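PDB 5AY6: flagellar hook protein FlgE from Caulobacter crescentus CB15, which forms the flagellar hook, the short curved segment that probably acts as a universal joint passing motor torque on to the filament. Local coordinates for residues N12-S24 and S186-A198. Sequence-based numbering, arbitrary orientation.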
ATOM      1  N   ASN A  12     -13.672  13.541  -2.817  1.00 18.89           N
ATOM      2  CA  ASN A  12     -12.341  14.110  -2.949  1.00 15.75           C
ATOM      3  C   ASN A  12     -11.410  13.598  -1.864  1.00 17.98           C
ATOM      4  O   ASN A  12     -11.808  13.459  -0.707  1.00 16.02           O
ATOM      5  CB  ASN A  12     -12.389  15.639  -2.902  1.00 16.50           C
ATOM      6  CG  ASN A  12     -11.021  16.260  -3.093  1.00 14.35           C
ATOM      7  OD1 ASN A  12     -10.449  16.198  -4.181  1.00 16.03           O
ATOM      8  ND2 ASN A  12     -10.481  16.852  -2.032  1.00 19.32           N
ATOM      9  N   LEU A  13     -10.174  13.313  -2.251  1.00 16.54           N
ATOM     10  CA  LEU A  13      -9.123  12.979  -1.300  1.00 17.29           C
ATOM     11  C   LEU A  13      -8.178  14.166  -1.199  1.00 15.23           C
ATOM     12  O   LEU A  13      -7.651  14.614  -2.214  1.00 17.35           O
ATOM     13  CB  LEU A  13      -8.365  11.730  -1.745  1.00 15.85           C
ATOM     14  CG  LEU A  13      -9.193  10.480  -2.041  1.00 14.77           C
ATOM     15  CD1 LEU A  13      -8.347   9.447  -2.767  1.00 19.36           C
ATOM     16  CD2 LEU A  13      -9.745   9.899  -0.753  1.00 24.20           C
ATOM     17  N   ARG A  14      -7.960  14.682   0.007  1.00 17.03           N
ATOM     18  CA  ARG A  14      -7.105  15.857   0.152  1.00 15.96           C
ATOM     19  C   ARG A  14      -5.688  15.565  -0.312  1.00 16.32           C
ATOM     20  O   ARG A  14      -5.023  14.692   0.228  1.00 13.76           O
ATOM     21  CB  ARG A  14      -7.074  16.359   1.595  1.00 16.68           C
ATOM     22  CG  ARG A  14      -6.244  17.626   1.719  1.00 15.57           C
ATOM     23  CD  ARG A  14      -6.412  18.334   3.048  1.00 18.71           C
ATOM     24  NE  ARG A  14      -5.609  19.555   3.077  1.00 12.80           N
ATOM     25  CZ  ARG A  14      -5.384  20.286   4.165  1.00 23.14           C
ATOM     26  NH1 ARG A  14      -5.909  19.931   5.331  1.00 15.67           N
ATOM     27  NH2 ARG A  14      -4.631  21.378   4.084  1.00 18.96           N
ATOM     28  N   SER A  15      -5.221  16.315  -1.307  1.00 13.59           N
ATOM     29  CA  SER A  15      -3.913  16.045  -1.905  1.00 17.57           C
ATOM     30  C   SER A  15      -2.763  16.249  -0.918  1.00 20.20           C
ATOM     31  O   SER A  15      -1.718  15.599  -1.040  1.00 12.43           O
ATOM     32  CB  SER A  15      -3.698  16.923  -3.143  1.00 22.83           C
ATOM     33  OG  SER A  15      -3.555  18.283  -2.777  1.00 18.44           O
ATOM     34  N   GLU A  16      -2.960  17.142   0.055  1.00 17.46           N
ATOM     35  CA  GLU A  16      -1.925  17.443   1.046  1.00 18.64           C
ATOM     36  C   GLU A  16      -1.983  16.540   2.275  1.00 22.02           C
ATOM     37  O   GLU A  16      -1.217  16.744   3.219  1.00 17.44           O
ATOM     38  CB  GLU A  16      -2.011  18.897   1.519  1.00 18.73           C
ATOM     39  CG  GLU A  16      -1.693  19.953   0.484  1.00 27.75           C
ATOM     40  CD  GLU A  16      -1.743  21.366   1.068  1.00 52.72           C
ATOM     41  OE1 GLU A  16      -2.223  21.543   2.215  1.00 30.18           O
ATOM     42  OE2 GLU A  16      -1.363  22.312   0.343  1.00 57.64           O
ATOM     43  N   GLN A  17      -2.900  15.572   2.278  1.00 17.29           N
ATOM     44  CA  GLN A  17      -2.964  14.587   3.354  1.00 15.63           C
ATOM     45  C   GLN A  17      -1.576  14.013   3.611  1.00 12.40           C
ATOM     46  O   GLN A  17      -0.968  13.430   2.721  1.00 13.99           O
ATOM     47  CB  GLN A  17      -3.945  13.460   3.014  1.00 18.56           C
ATOM     48  CG  GLN A  17      -3.813  12.237   3.911  1.00 15.71           C
ATOM     49  CD  GLN A  17      -4.391  12.456   5.295  1.00 14.27           C
ATOM     50  OE1 GLN A  17      -5.573  12.762   5.441  1.00 18.10           O
ATOM     51  NE2 GLN A  17      -3.560  12.301   6.320  1.00 12.12           N
ATOM     52  N   PRO A  18      -1.054  14.216   4.825  1.00 16.94           N
ATOM     53  CA  PRO A  18       0.289  13.722   5.127  1.00 13.68           C
ATOM     54  C   PRO A  18       0.316  12.206   5.310  1.00 11.02           C
ATOM     55  O   PRO A  18      -0.656  11.609   5.775  1.00 13.67           O
ATOM     56  CB  PRO A  18       0.647  14.449   6.428  1.00 19.20           C
ATOM     57  CG  PRO A  18      -0.658  14.793   7.045  1.00 17.72           C
ATOM     58  CD  PRO A  18      -1.608  15.040   5.915  1.00 16.47           C
ATOM     59  N   VAL A  19       1.430  11.598   4.928  1.00 14.55           N
ATOM     60  CA  VAL A  19       1.603  10.155   5.015  1.00 12.61           C
ATOM     61  C   VAL A  19       1.646   9.679   6.468  1.00 13.16           C
ATOM     62  O   VAL A  19       2.340  10.263   7.297  1.00 13.70           O
ATOM     63  CB  VAL A  19       2.891   9.726   4.300  1.00 11.03           C
ATOM     64  CG1 VAL A  19       3.029   8.221   4.315  1.00 14.08           C
ATOM     65  CG2 VAL A  19       2.897  10.240   2.867  1.00 20.97           C
ATOM     66  N   ALA A  20       0.903   8.617   6.773  1.00  9.94           N
ATOM     67  CA  ALA A  20       0.899   8.062   8.124  1.00  9.31           C
ATOM     68  C   ALA A  20       2.238   7.410   8.458  1.00 13.11           C
ATOM     69  O   ALA A  20       2.934   6.902   7.576  1.00  9.94           O
ATOM     70  CB  ALA A  20      -0.226   7.057   8.285  1.00 11.16           C
ATOM     71  N   ALA A  21       2.586   7.425   9.740  1.00  9.37           N
ATOM     72  CA  ALA A  21       3.799   6.774  10.223  1.00 15.21           C
ATOM     73  C   ALA A  21       3.811   5.281   9.897  1.00 10.66           C
ATOM     74  O   ALA A  21       4.874   4.683   9.762  1.00 11.95           O
ATOM     75  CB  ALA A  21       3.945   6.983  11.715  1.00 10.48           C
ATOM     76  N   ALA A  22       2.631   4.682   9.770  1.00 10.55           N
ATOM     77  CA  ALA A  22       2.536   3.268   9.409  1.00 10.80           C
ATOM     78  C   ALA A  22       2.812   3.025   7.921  1.00 16.27           C
ATOM     79  O   ALA A  22       2.974   1.886   7.493  1.00 12.42           O
ATOM     80  CB  ALA A  22       1.163   2.719   9.782  1.00 13.49           C
ATOM     81  N   VAL A  23       2.859   4.093   7.131  1.00 10.89           N
ATOM     82  CA  VAL A  23       3.190   3.962   5.714  1.00 11.46           C
ATOM     83  C   VAL A  23       4.611   4.452   5.442  1.00 14.88           C
ATOM     84  O   VAL A  23       5.359   3.817   4.697  1.00 13.98           O
ATOM     85  CB  VAL A  23       2.180   4.725   4.824  1.00 13.68           C
ATOM     86  CG1 VAL A  23       2.696   4.865   3.402  1.00 12.32           C
ATOM     87  CG2 VAL A  23       0.833   4.012   4.836  1.00 14.07           C
ATOM     88  N   SER A  24       4.980   5.578   6.046  1.00 10.64           N
ATOM     89  CA  SER A  24       6.353   6.078   5.980  1.00 13.92           C
ATOM     90  C   SER A  24       6.895   6.289   7.387  1.00 17.09           C
ATOM     91  O   SER A  24       6.531   7.245   8.076  1.00 17.27           O
ATOM     92  CB  SER A  24       6.434   7.379   5.187  1.00 12.79           C
ATOM     93  OG  SER A  24       6.131   7.150   3.825  1.00 13.85           O
ATOM     94  N   SER A 186     -11.209   1.655   1.136  1.00  7.81           N
ATOM     95  CA  SER A 186     -10.328   2.163   2.181  1.00 13.28           C
ATOM     96  C   SER A 186      -9.007   2.601   1.574  1.00 13.65           C
ATOM     97  O   SER A 186      -8.419   1.878   0.767  1.00 12.09           O
ATOM     98  CB  SER A 186     -10.092   1.095   3.256  1.00  9.60           C
ATOM     99  OG  SER A 186     -11.312   0.734   3.874  1.00 10.85           O
ATOM    100  N   MET A 187      -8.542   3.783   1.952  1.00  9.76           N
ATOM    101  CA  MET A 187      -7.373   4.350   1.305  1.00 15.70           C
ATOM    102  C   MET A 187      -6.387   5.000   2.270  1.00 11.11           C
ATOM    103  O   MET A 187      -6.765   5.552   3.307  1.00 10.02           O
ATOM    104  CB  MET A 187      -7.807   5.365   0.246  1.00 22.98           C
ATOM    105  CG  MET A 187      -8.315   4.723  -1.041  1.00 14.60           C
ATOM    106  SD  MET A 187      -9.206   5.886  -2.072  1.00 25.44           S
ATOM    107  CE  MET A 187     -10.567   6.311  -0.988  1.00 17.81           C
ATOM    108  N   LEU A 188      -5.116   4.910   1.902  1.00 12.07           N
ATOM    109  CA  LEU A 188      -4.019   5.524   2.634  1.00 10.57           C
ATOM    110  C   LEU A 188      -3.210   6.359   1.665  1.00 14.44           C
ATOM    111  O   LEU A 188      -2.968   5.930   0.536  1.00 13.86           O
ATOM    112  CB  LEU A 188      -3.116   4.467   3.271  1.00 11.66           C
ATOM    113  CG  LEU A 188      -3.579   3.733   4.526  1.00 14.37           C
ATOM    114  CD1 LEU A 188      -2.813   2.423   4.663  1.00 11.39           C
ATOM    115  CD2 LEU A 188      -3.369   4.611   5.752  1.00  9.16           C
ATOM    116  N   LYS A 189      -2.785   7.541   2.095  1.00 11.07           N
ATOM    117  CA  LYS A 189      -1.835   8.310   1.306  1.00 14.01           C
ATOM    118  C   LYS A 189      -0.543   7.516   1.169  1.00 15.46           C
ATOM    119  O   LYS A 189       0.024   7.068   2.165  1.00 14.43           O
ATOM    120  CB  LYS A 189      -1.555   9.673   1.946  1.00 17.01           C
ATOM    121  CG  LYS A 189      -0.649  10.565   1.107  1.00 16.00           C
ATOM    122  CD  LYS A 189      -1.363  11.022  -0.158  1.00 17.26           C
ATOM    123  CE  LYS A 189      -0.410  11.697  -1.125  1.00 18.80           C
ATOM    124  NZ  LYS A 189       0.508  10.716  -1.763  1.00 18.65           N
ATOM    125  N   GLY A 190      -0.087   7.330  -0.066  1.00 11.39           N
ATOM    126  CA  GLY A 190       1.152   6.624  -0.320  1.00 12.88           C
ATOM    127  C   GLY A 190       2.341   7.565  -0.282  1.00 15.18           C
ATOM    128  O   GLY A 190       2.168   8.782  -0.239  1.00 15.49           O
ATOM    129  N   PRO A 191       3.558   7.008  -0.303  1.00 10.97           N
ATOM    130  CA  PRO A 191       4.785   7.810  -0.231  1.00 16.44           C
ATOM    131  C   PRO A 191       5.082   8.547  -1.536  1.00 25.91           C
ATOM    132  O   PRO A 191       5.796   9.555  -1.526  1.00 16.86           O
ATOM    133  CB  PRO A 191       5.869   6.769   0.071  1.00 15.12           C
ATOM    134  CG  PRO A 191       5.323   5.488  -0.450  1.00 18.66           C
ATOM    135  CD  PRO A 191       3.833   5.560  -0.279  1.00 16.75           C
ATOM    136  N   GLY A 192       4.539   8.051  -2.642  1.00 13.44           N
ATOM    137  CA  GLY A 192       4.765   8.663  -3.936  1.00 17.57           C
ATOM    138  C   GLY A 192       3.869   9.867  -4.141  1.00 21.57           C
ATOM    139  O   GLY A 192       2.846  10.001  -3.473  1.00 23.91           O
ATOM    140  N   PRO A 193       4.250  10.754  -5.071  1.00 30.05           N
ATOM    141  CA  PRO A 193       3.432  11.934  -5.372  1.00 22.79           C
ATOM    142  C   PRO A 193       2.079  11.558  -5.964  1.00 21.57           C
ATOM    143  O   PRO A 193       2.028  10.774  -6.914  1.00 25.04           O
ATOM    144  CB  PRO A 193       4.283  12.706  -6.388  1.00 24.27           C
ATOM    145  CG  PRO A 193       5.205  11.694  -6.970  1.00 32.38           C
ATOM    146  CD  PRO A 193       5.483  10.711  -5.874  1.00 31.29           C
ATOM    147  N   ASN A 194       1.009  12.108  -5.392  1.00 18.05           N
ATOM    148  CA  ASN A 194      -0.352  11.898  -5.877  1.00 16.54           C
ATOM    149  C   ASN A 194      -0.737  10.430  -5.888  1.00 22.67           C
ATOM    150  O   ASN A 194      -1.561   9.993  -6.692  1.00 19.30           O
ATOM    151  CB  ASN A 194      -0.507  12.499  -7.273  1.00 22.22           C
ATOM    152  CG  ASN A 194      -0.204  13.976  -7.291  1.00 20.93           C
ATOM    153  OD1 ASN A 194      -0.774  14.742  -6.513  1.00 22.93           O
ATOM    154  ND2 ASN A 194       0.715  14.383  -8.156  1.00 21.38           N
ATOM    155  N   GLN A 195      -0.142   9.684  -4.966  1.00 17.73           N
ATOM    156  CA  GLN A 195      -0.283   8.240  -4.930  1.00 19.22           C
ATOM    157  C   GLN A 195      -0.970   7.799  -3.645  1.00 14.40           C
ATOM    158  O   GLN A 195      -0.665   8.306  -2.568  1.00 14.15           O
ATOM    159  CB  GLN A 195       1.091   7.589  -5.048  1.00 15.27           C
ATOM    160  CG  GLN A 195       1.100   6.095  -4.850  1.00 21.21           C
ATOM    161  CD  GLN A 195       2.492   5.573  -4.597  1.00 25.49           C
ATOM    162  OE1 GLN A 195       3.027   5.706  -3.493  1.00 19.84           O
ATOM    163  NE2 GLN A 195       3.102   4.995  -5.626  1.00 25.63           N
ATOM    164  N   TRP A 196      -1.903   6.862  -3.766  1.00 12.40           N
ATOM    165  CA  TRP A 196      -2.621   6.337  -2.608  1.00  9.63           C
ATOM    166  C   TRP A 196      -2.650   4.805  -2.649  1.00 12.78           C
ATOM    167  O   TRP A 196      -2.672   4.215  -3.728  1.00 11.83           O
ATOM    168  CB  TRP A 196      -4.049   6.894  -2.562  1.00  9.18           C
ATOM    169  CG  TRP A 196      -4.127   8.389  -2.359  1.00 16.53           C
ATOM    170  CD1 TRP A 196      -3.723   9.362  -3.233  1.00 17.97           C
ATOM    171  CD2 TRP A 196      -4.650   9.074  -1.213  1.00 16.85           C
ATOM    172  NE1 TRP A 196      -3.955  10.605  -2.697  1.00 12.04           N
ATOM    173  CE2 TRP A 196      -4.526  10.457  -1.461  1.00 14.48           C
ATOM    174  CE3 TRP A 196      -5.214   8.653  -0.006  1.00 17.22           C
ATOM    175  CZ2 TRP A 196      -4.944  11.420  -0.541  1.00 15.33           C
ATOM    176  CZ3 TRP A 196      -5.627   9.611   0.907  1.00 18.25           C
ATOM    177  CH2 TRP A 196      -5.486  10.979   0.634  1.00 11.49           C
ATOM    178  N   TYR A 197      -2.634   4.170  -1.479  1.00  8.18           N
ATOM    179  CA  TYR A 197      -2.816   2.720  -1.386  1.00  9.72           C
ATOM    180  C   TYR A 197      -4.279   2.439  -1.073  1.00 12.12           C
ATOM    181  O   TYR A 197      -4.840   3.020  -0.141  1.00  9.99           O
ATOM    182  CB  TYR A 197      -1.912   2.107  -0.308  1.00  9.34           C
ATOM    183  CG  TYR A 197      -0.431   2.242  -0.576  1.00 12.23           C
ATOM    184  CD1 TYR A 197       0.044   2.482  -1.860  1.00 15.13           C
ATOM    185  CD2 TYR A 197       0.495   2.123   0.453  1.00  8.57           C
ATOM    186  CE1 TYR A 197       1.398   2.601  -2.110  1.00 10.76           C
ATOM    187  CE2 TYR A 197       1.852   2.246   0.212  1.00 12.42           C
ATOM    188  CZ  TYR A 197       2.298   2.481  -1.071  1.00 11.67           C
ATOM    189  OH  TYR A 197       3.647   2.594  -1.322  1.00 14.19           O
ATOM    190  N   ALA A 198      -4.904   1.564  -1.855  1.00 13.03           N
ATOM    191  CA  ALA A 198      -6.341   1.342  -1.733  1.00  8.54           C
ATOM    192  C   ALA A 198      -6.705  -0.120  -1.530  1.00  7.92           C
ATOM    193  O   ALA A 198      -6.013  -1.019  -2.007  1.00  9.24           O
ATOM    194  CB  ALA A 198      -7.052   1.885  -2.962  1.00 15.32           C
TER
HETATM  195  O   HOH W   1      -0.454  14.262  -3.340  1.00 26.00           O
HETATM  196  O   HOH W   2      -0.555   7.395   4.852  1.00 12.88           O
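K189 meets Q17, V19 and W196 where, in this fragment of the hook protein, the linker between strands 6-12 and 24-39 runs over an antiparallel β-hairpin, strands 180-189 and 195-202 of the FlaE D2 family region. The linker leaves the mixed sheet of strand 6-12, packs on the hairpin and enters the five-stranded sheet of strand 24-39. K189 CB lies 3.9 Å from Q17 CG as the two side chains run past each other in opposite directions. CG, anti to the backbone N (chi1 -176°), is carried up against the linker, 3.3 Å from Q17 O and beside V19 CG2. CD then lies over one face of the W196 indole, offset toward its rim. CE passes 4.1 Å from S15 O, and a bend at chi4 (72°) turns NZ back into its own hairpin. There NZ bonds to Q195 O (2.8 Å) and G190 O, and weakly to G192 O. With an alanine in place of this lysine, the three carbonyls would probably lose the ammonium that gathers them, Q195 O keeping G190 N, and the W196 rim its methylene cover. L13 takes the opposite face: CB makes a CH-pi contact, 4.0 Å from the centroid of the six-membered ring, while CD2 touches M187 CE. R14 O sits in plane at the indole edge. Farther along, V23 wedges between L188, P191 and Y197, CG2 reaching L188 CD1 and CG1 reaching P191 CD. No direct hydrogen bond joins the segments; two waters bridge them instead. One links S15 O to N194 OD1; the other accepts from A20 N at 2.7 Å and donates to K189 O at 2.8 Å.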